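Local atomic coordinates of tyrosine-protein kinase receptor torso (Bombyx mori, PDB entry 5AOQ), a protein that acts as an insect cell-surface receptor tyrosine kinase that binds prothoracicotropic hormone, activates MAPK signalling and takes part in initiating metamorphosis. Residues K47-T61 with S122-E136. Numbering follows the deposited sequence.
Sequences KTNFEETGISDVPST and STYLDEYGTLQDWME
Leu131 CD1 sits over the centre of the Phe50 ring, 3.3 Å from its centroid, in a CH-pi contact that suits a branched aliphatic side chain facing a flat aromatic one. The same ring meets Trp134 edge to edge, Phe50 CE1 lying 3.6 Å from Trp134 CZ2. A serine in place of Phe50 would probably leave the Leu131 methyl and the indole edge without their shared apolar partner and open a gap between them. Further along, Val58 and the extended Met135 lie side by side, CG1 of Val58 3.7 Å from SD of Met135.

Ile55 pairs in parallel with Trp134 in a short, weakly bonded strand. Trp134 N donates to Gly54 O (2.8 Å), and Trp134 O receives Ser56 N (3.1 Å, 167° at the hydrogen). After the corner at Asp57, Ser60 N donates to Glu136 O (2.7 Å).

Hydroxyls hold both ends. Thr48, with OG1 anti to its carbonyl carbon (chi1 -53°), gives a 2.6 Å hydrogen bond from OG1 to Gly129 O while its methyl turns to Leu131; Gly129 has a positive phi that glycine tolerates easily. At the other end Ser60 OG shares a hydrogen bond with Ser122 OG.

Residues 54-60 thus run along the start of strand 134-140, an outermost strand of the four-stranded antiparallel sheet in the first FN3 domain of the extracellular region, while 47-53 lie against the loop before it. Glu136 forms a salt bridge with Arg15, Trp134 packs on Trp121 and Ile86, and Phe50 and Thr48 reach Glu27 and Cys31 of helix 27-38.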
# COMPACT_ATOMS: atom_id res chain seq x y z
N LYS A 47 -16.68 13.38 21.09
CA LYS A 47 -16.87 12.95 22.47
C LYS A 47 -17.17 11.45 22.56
O LYS A 47 -18.01 11.02 23.35
CB LYS A 47 -17.97 13.77 23.14
CG LYS A 47 -17.81 15.27 22.94
CD LYS A 47 -16.45 15.76 23.47
CE LYS A 47 -16.21 17.23 23.18
NZ LYS A 47 -14.89 17.68 23.71
N THR A 48 -16.48 10.67 21.74
CA THR A 48 -16.61 9.23 21.77
C THR A 48 -15.76 8.66 22.91
O THR A 48 -14.54 8.81 22.93
CB THR A 48 -16.17 8.58 20.44
OG1 THR A 48 -16.86 9.20 19.35
CG2 THR A 48 -16.46 7.08 20.45
N ASN A 49 -16.44 8.01 23.85
CA ASN A 49 -15.80 7.44 25.03
C ASN A 49 -16.26 6.00 25.24
O ASN A 49 -17.43 5.76 25.54
CB ASN A 49 -16.11 8.29 26.26
CG ASN A 49 -15.18 8.01 27.42
OD1 ASN A 49 -14.74 6.88 27.63
ND2 ASN A 49 -14.87 9.05 28.20
N PHE A 50 -15.35 5.05 25.09
CA PHE A 50 -15.68 3.64 25.25
C PHE A 50 -15.70 3.21 26.71
O PHE A 50 -16.28 2.18 27.06
CB PHE A 50 -14.68 2.77 24.48
CG PHE A 50 -14.92 2.74 23.00
CD1 PHE A 50 -15.78 1.81 22.44
CD2 PHE A 50 -14.29 3.65 22.16
CE1 PHE A 50 -15.99 1.78 21.08
CE2 PHE A 50 -14.50 3.62 20.80
CZ PHE A 50 -15.36 2.69 20.26
N GLU A 51 -15.05 4.00 27.57
CA GLU A 51 -14.94 3.66 28.98
C GLU A 51 -16.14 4.17 29.78
O GLU A 51 -16.34 3.76 30.92
CB GLU A 51 -13.63 4.22 29.54
CG GLU A 51 -12.40 3.46 29.04
CD GLU A 51 -11.09 4.05 29.52
OE1 GLU A 51 -10.89 5.28 29.35
OE2 GLU A 51 -10.26 3.30 30.07
N GLU A 52 -16.92 5.05 29.17
CA GLU A 52 -18.13 5.58 29.80
C GLU A 52 -19.39 4.89 29.28
O GLU A 52 -20.50 5.23 29.70
CB GLU A 52 -18.24 7.09 29.56
CG GLU A 52 -17.21 7.92 30.30
CD GLU A 52 -17.43 9.41 30.13
OE1 GLU A 52 -18.12 9.80 29.16
OE2 GLU A 52 -16.91 10.19 30.96
N THR A 53 -19.22 3.92 28.39
CA THR A 53 -20.35 3.22 27.79
C THR A 53 -20.70 1.97 28.59
O THR A 53 -19.81 1.30 29.12
CB THR A 53 -20.05 2.83 26.33
OG1 THR A 53 -19.51 3.95 25.63
CG2 THR A 53 -21.32 2.35 25.63
N GLY A 54 -21.99 1.66 28.66
CA GLY A 54 -22.48 0.54 29.45
C GLY A 54 -22.95 -0.62 28.59
O GLY A 54 -22.59 -0.72 27.42
N ILE A 55 -23.76 -1.49 29.19
CA ILE A 55 -24.28 -2.67 28.50
C ILE A 55 -25.75 -2.89 28.86
O ILE A 55 -26.10 -2.97 30.04
CB ILE A 55 -23.48 -3.94 28.85
CG1 ILE A 55 -22.01 -3.75 28.48
CG2 ILE A 55 -24.06 -5.16 28.14
CD1 ILE A 55 -21.10 -4.85 28.99
N SER A 56 -26.60 -3.00 27.85
CA SER A 56 -28.04 -3.12 28.06
C SER A 56 -28.52 -4.57 28.02
O SER A 56 -27.81 -5.46 27.55
CB SER A 56 -28.80 -2.31 27.01
OG SER A 56 -28.62 -2.85 25.72
N ASP A 57 -29.73 -4.80 28.52
CA ASP A 57 -30.37 -6.11 28.44
C ASP A 57 -30.80 -6.40 27.01
O ASP A 57 -30.99 -7.55 26.63
CB ASP A 57 -31.59 -6.18 29.36
CG ASP A 57 -31.23 -5.97 30.82
OD1 ASP A 57 -30.10 -6.32 31.22
OD2 ASP A 57 -32.08 -5.45 31.57
N VAL A 58 -30.94 -5.33 26.22
CA VAL A 58 -31.42 -5.43 24.85
C VAL A 58 -30.52 -6.33 24.01
O VAL A 58 -29.35 -6.01 23.80
CB VAL A 58 -31.50 -4.04 24.19
CG1 VAL A 58 -32.03 -4.15 22.77
CG2 VAL A 58 -32.37 -3.10 25.01
N PRO A 59 -31.06 -7.46 23.52
CA PRO A 59 -30.28 -8.26 22.57
C PRO A 59 -30.13 -7.54 21.25
O PRO A 59 -31.02 -6.79 20.85
CB PRO A 59 -31.10 -9.54 22.42
CG PRO A 59 -32.05 -9.55 23.57
CD PRO A 59 -32.34 -8.12 23.85
N SER A 60 -29.01 -7.76 20.57
CA SER A 60 -28.74 -7.08 19.31
C SER A 60 -29.58 -7.68 18.18
O SER A 60 -29.83 -8.88 18.15
CB SER A 60 -27.26 -7.18 18.97
OG SER A 60 -26.93 -6.29 17.93
N THR A 61 -30.01 -6.83 17.25
CA THR A 61 -30.83 -7.26 16.12
C THR A 61 -29.97 -7.75 14.96
O THR A 61 -30.50 -8.16 13.92
CB THR A 61 -31.75 -6.13 15.62
OG1 THR A 61 -30.96 -5.04 15.13
CG2 THR A 61 -32.66 -5.63 16.74
N SER A 122 -22.85 -4.60 19.05
CA SER A 122 -23.28 -3.47 18.22
C SER A 122 -23.61 -2.23 19.04
O SER A 122 -23.97 -2.32 20.21
CB SER A 122 -24.50 -3.87 17.38
OG SER A 122 -25.63 -4.14 18.19
N THR A 123 -23.49 -1.06 18.41
CA THR A 123 -23.83 0.21 19.04
C THR A 123 -24.33 1.23 18.02
O THR A 123 -23.94 1.20 16.86
CB THR A 123 -22.61 0.81 19.78
OG1 THR A 123 -22.22 -0.07 20.84
CG2 THR A 123 -22.92 2.18 20.36
N TYR A 124 -25.20 2.13 18.48
CA TYR A 124 -25.61 3.29 17.69
C TYR A 124 -24.85 4.54 18.13
O TYR A 124 -24.77 4.84 19.32
CB TYR A 124 -27.12 3.52 17.82
CG TYR A 124 -27.95 2.36 17.31
CD1 TYR A 124 -28.20 2.21 15.96
CD2 TYR A 124 -28.49 1.43 18.19
CE1 TYR A 124 -28.96 1.16 15.48
CE2 TYR A 124 -29.25 0.38 17.72
CZ TYR A 124 -29.48 0.25 16.37
OH TYR A 124 -30.24 -0.80 15.89
N LEU A 125 -24.29 5.26 17.17
CA LEU A 125 -23.48 6.44 17.45
C LEU A 125 -24.31 7.72 17.40
O LEU A 125 -25.24 7.84 16.61
CB LEU A 125 -22.33 6.55 16.45
CG LEU A 125 -21.13 5.63 16.69
CD1 LEU A 125 -20.26 5.56 15.45
CD2 LEU A 125 -20.32 6.14 17.87
N ASP A 126 -23.95 8.67 18.26
CA ASP A 126 -24.61 9.98 18.28
C ASP A 126 -24.03 10.85 17.17
O ASP A 126 -23.14 10.43 16.43
CB ASP A 126 -24.42 10.65 19.64
CG ASP A 126 -25.47 11.72 19.91
OD1 ASP A 126 -26.13 12.18 18.96
OD2 ASP A 126 -25.63 12.10 21.09
N GLU A 127 -24.55 12.07 17.06
CA GLU A 127 -24.04 13.04 16.10
C GLU A 127 -22.59 13.38 16.43
O GLU A 127 -21.77 13.60 15.54
CB GLU A 127 -24.90 14.30 16.11
CG GLU A 127 -24.69 15.24 14.91
CD GLU A 127 -23.40 16.05 15.00
OE1 GLU A 127 -22.93 16.31 16.13
OE2 GLU A 127 -22.86 16.41 13.94
N TYR A 128 -22.27 13.39 17.73
CA TYR A 128 -20.94 13.72 18.20
C TYR A 128 -20.08 12.48 18.37
O TYR A 128 -18.86 12.57 18.57
CB TYR A 128 -21.03 14.48 19.52
CG TYR A 128 -21.79 15.78 19.42
CD1 TYR A 128 -21.17 16.94 18.99
CD2 TYR A 128 -23.14 15.84 19.76
CE1 TYR A 128 -21.87 18.13 18.90
CE2 TYR A 128 -23.84 17.02 19.67
CZ TYR A 128 -23.20 18.16 19.24
OH TYR A 128 -23.89 19.35 19.14
N GLY A 129 -20.72 11.31 18.31
CA GLY A 129 -20.02 10.04 18.38
C GLY A 129 -20.15 9.43 19.76
O GLY A 129 -19.30 8.64 20.17
N THR A 130 -21.22 9.79 20.46
CA THR A 130 -21.48 9.23 21.78
C THR A 130 -22.01 7.81 21.65
O THR A 130 -23.00 7.56 20.96
CB THR A 130 -22.49 10.08 22.57
OG1 THR A 130 -22.13 11.46 22.48
CG2 THR A 130 -22.51 9.66 24.03
N LEU A 131 -21.34 6.88 22.32
CA LEU A 131 -21.69 5.47 22.27
C LEU A 131 -22.75 5.14 23.31
O LEU A 131 -22.52 5.31 24.51
CB LEU A 131 -20.46 4.60 22.51
CG LEU A 131 -19.36 4.69 21.46
CD1 LEU A 131 -18.05 4.21 22.05
CD2 LEU A 131 -19.72 3.87 20.23
N GLN A 132 -23.91 4.67 22.86
CA GLN A 132 -24.91 4.16 23.79
C GLN A 132 -24.55 2.72 24.12
O GLN A 132 -23.74 2.10 23.43
CB GLN A 132 -26.32 4.27 23.21
CG GLN A 132 -26.59 3.40 21.99
CD GLN A 132 -27.98 3.63 21.42
OE1 GLN A 132 -28.73 2.68 21.18
NE2 GLN A 132 -28.33 4.89 21.18
N ASP A 133 -25.14 2.20 25.19
CA ASP A 133 -24.74 0.92 25.76
C ASP A 133 -24.73 -0.23 24.74
O ASP A 133 -25.60 -0.31 23.87
CB ASP A 133 -25.66 0.57 26.93
CG ASP A 133 -25.60 1.59 28.05
OD1 ASP A 133 -25.16 2.73 27.78
OD2 ASP A 133 -25.98 1.26 29.19
N TRP A 134 -23.73 -1.10 24.87
CA TRP A 134 -23.55 -2.22 23.95
C TRP A 134 -24.71 -3.20 23.99
O TRP A 134 -25.32 -3.42 25.04
CB TRP A 134 -22.24 -2.96 24.28
CG TRP A 134 -21.02 -2.15 23.99
CD1 TRP A 134 -20.29 -1.41 24.88
CD2 TRP A 134 -20.37 -2.00 22.73
NE1 TRP A 134 -19.23 -0.81 24.24
CE2 TRP A 134 -19.26 -1.15 22.92
CE3 TRP A 134 -20.62 -2.50 21.45
CZ2 TRP A 134 -18.41 -0.80 21.88
CZ3 TRP A 134 -19.78 -2.14 20.41
CH2 TRP A 134 -18.68 -1.30 20.63
N MET A 135 -25.01 -3.79 22.84
CA MET A 135 -26.06 -4.80 22.72
C MET A 135 -25.46 -6.14 22.34
O MET A 135 -24.69 -6.24 21.38
CB MET A 135 -27.11 -4.37 21.70
CG MET A 135 -27.79 -3.05 22.04
SD MET A 135 -29.19 -2.67 20.97
CE MET A 135 -29.67 -1.07 21.62
N GLU A 136 -25.82 -7.17 23.09
CA GLU A 136 -25.26 -8.50 22.92
C GLU A 136 -25.72 -9.13 21.61
O GLU A 136 -26.92 -9.21 21.33
CB GLU A 136 -25.63 -9.38 24.11
CG GLU A 136 -24.83 -10.67 24.22
CD GLU A 136 -25.08 -11.38 25.54
OE1 GLU A 136 -26.04 -11.01 26.25
OE2 GLU A 136 -24.31 -12.31 25.87